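Local coordinates for protein metallo-beta-lactamase 1 (Acinetobacter baumannii, PDB 5MMD) that probably hydrolyses beta-lactam antibiotics to substituted beta-amino acids, using zinc ions as cofactor, at residues Val38-Gly42 with Gly43-Ile47. Numbering follows the deposited sequence.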
loop_
_atom_site.group_PDB
_atom_site.type_symbol
_atom_site.label_atom_id
_atom_site.label_comp_id
_atom_site.label_asym_id
_atom_site.label_seq_id
_atom_site.Cartn_x
_atom_site.Cartn_y
_atom_site.Cartn_z
ATOM N N VAL A 38 -5.846 -7.998 0.789
ATOM C CA VAL A 38 -5.479 -9.389 0.881
ATOM C C VAL A 38 -5.814 -9.973 -0.503
ATOM O O VAL A 38 -6.951 -9.870 -1.001
ATOM C CB VAL A 38 -6.225 -10.142 2.017
ATOM C CG1 VAL A 38 -5.752 -11.596 2.103
ATOM C CG2 VAL A 38 -6.059 -9.448 3.322
ATOM N N VAL A 39 -4.811 -10.579 -1.126
ATOM C CA VAL A 39 -4.966 -11.161 -2.448
ATOM C C VAL A 39 -4.753 -12.680 -2.412
ATOM O O VAL A 39 -3.772 -13.180 -1.864
ATOM C CB VAL A 39 -3.980 -10.534 -3.420
ATOM C CG1 VAL A 39 -4.128 -11.138 -4.793
ATOM C CG2 VAL A 39 -4.125 -9.026 -3.435
ATOM N N ILE A 40 -5.675 -13.396 -3.028
ATOM C CA ILE A 40 -5.649 -14.844 -3.054
ATOM C C ILE A 40 -5.340 -15.415 -4.419
ATOM O O ILE A 40 -5.935 -15.016 -5.419
ATOM C CB ILE A 40 -6.990 -15.431 -2.636
ATOM C CG1 ILE A 40 -7.567 -14.704 -1.441
ATOM C CG2 ILE A 40 -6.871 -16.969 -2.416
ATOM C CD1 ILE A 40 -6.773 -14.777 -0.239
ATOM N N SER A 41 -4.454 -16.412 -4.422
ATOM C CA SER A 41 -4.188 -17.233 -5.579
ATOM C C SER A 41 -3.958 -18.688 -5.127
ATOM O O SER A 41 -3.086 -18.966 -4.307
ATOM C CB SER A 41 -2.977 -16.712 -6.335
ATOM O OG SER A 41 -2.709 -17.497 -7.480
ATOM N N GLY A 42 -4.782 -19.605 -5.631
ATOM C CA GLY A 42 -4.589 -21.020 -5.346
ATOM C C GLY A 42 -4.601 -21.312 -3.863
ATOM O O GLY A 42 -3.827 -22.114 -3.368
ATOM N N GLY A 43 -5.463 -20.633 -3.131
ATOM C CA GLY A 43 -5.589 -20.885 -1.712
ATOM C C GLY A 43 -4.584 -20.123 -0.868
ATOM O O GLY A 43 -4.739 -20.077 0.356
ATOM N N LYS A 44 -3.575 -19.520 -1.501
ATOM C CA LYS A 44 -2.581 -18.741 -0.752
ATOM C C LYS A 44 -2.957 -17.272 -0.684
ATOM O O LYS A 44 -3.331 -16.685 -1.694
ATOM C CB LYS A 44 -1.204 -18.872 -1.382
ATOM C CG LYS A 44 -0.800 -20.342 -1.622
ATOM C CD LYS A 44 0.410 -20.489 -2.537
ATOM C CE LYS A 44 0.761 -21.962 -2.784
ATOM N NZ LYS A 44 -0.169 -22.733 -3.690
ATOM N N ALA A 45 -2.771 -16.676 0.492
ATOM C CA ALA A 45 -3.104 -15.258 0.728
ATOM C C ALA A 45 -1.864 -14.383 0.874
ATOM O O ALA A 45 -0.927 -14.739 1.614
ATOM C CB ALA A 45 -3.951 -15.109 1.959
ATOM N N PHE A 46 -1.843 -13.263 0.165
ATOM C CA PHE A 46 -0.720 -12.341 0.294
ATOM C C PHE A 46 -1.264 -11.019 0.805
ATOM O O PHE A 46 -2.269 -10.521 0.283
ATOM C CB PHE A 46 0.005 -12.150 -1.031
ATOM C CG PHE A 46 1.453 -11.795 -0.850
ATOM C CD1 PHE A 46 1.822 -10.511 -0.601
ATOM C CD2 PHE A 46 2.426 -12.770 -0.883
ATOM C CE1 PHE A 46 3.178 -10.171 -0.411
ATOM C CE2 PHE A 46 3.772 -12.441 -0.697
ATOM C CZ PHE A 46 4.120 -11.133 -0.444
ATOM N N ILE A 47 -0.655 -10.488 1.860
ATOM C CA ILE A 47 -1.050 -9.170 2.391
ATOM C C ILE A 47 -0.289 -8.038 1.729
ATOM O O ILE A 47 0.955 -8.031 1.713
ATOM C CB ILE A 47 -0.815 -9.085 3.871
ATOM C CG1 ILE A 47 -1.668 -10.099 4.577
ATOM C CG2 ILE A 47 -1.181 -7.689 4.405
ATOM C CD1 ILE A 47 -1.183 -10.444 5.965
#
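Ala45 receives a methyl group from each of two neighbours across the hairpin. CD1 of Ile40, its directly facing partner in a non-hydrogen-bonded pair, lies 3.6 Å from Ala45 CB, and CG1 of Val38 reaches the same methyl at 4.0 Å. Ile40 gets there because CG1 lies anti to the carbonyl carbon (chi1 -43°) and the second torsion folds CD1 back over the opposing strand, while its CG2 branch leans toward the turn, 3.6 Å from Lys44 O. On the other face, Lys44 begins alongside the turn, its CB 3.5 Å from Ser41 O, and a bend at the last torsion (chi4 73°) brings NZ round to within 3.7 Å of Gly42 O. Phe46 stands on this face too, but its ring leads away from Val39, to Ala72 and Ile75 of strand 70-75.

Between these two faces, the backbone ladder sets the pairing. Val39 and Phe46 exchange two bonds, of which Val39 N to Phe46 O (2.9 Å) is nearly straight, 173° at the hydrogen, and lies in the carbonyl plane. Ser41 and Lys44 form the second such pair and close the hairpin. Here Lys44 N approaches Ser41 O from above the carbonyl plane at 2.9 Å, the less direct of the two bonds. Gly42 and Gly43 make the corner, both with positive phi.

Helix 54-66 covers the Val38 and Ala45 face through Ile64, whereas Phe130 touches Val39 and Ser41 on the reverse. The arrangement is a beta hairpin with a two-residue loop, closed by a type I' turn from Ser41 to Lys44, joining strands 32-41 and 44-48 within the larger mixed sheet of the metallo-beta-lactamase fold, away from the zinc sites.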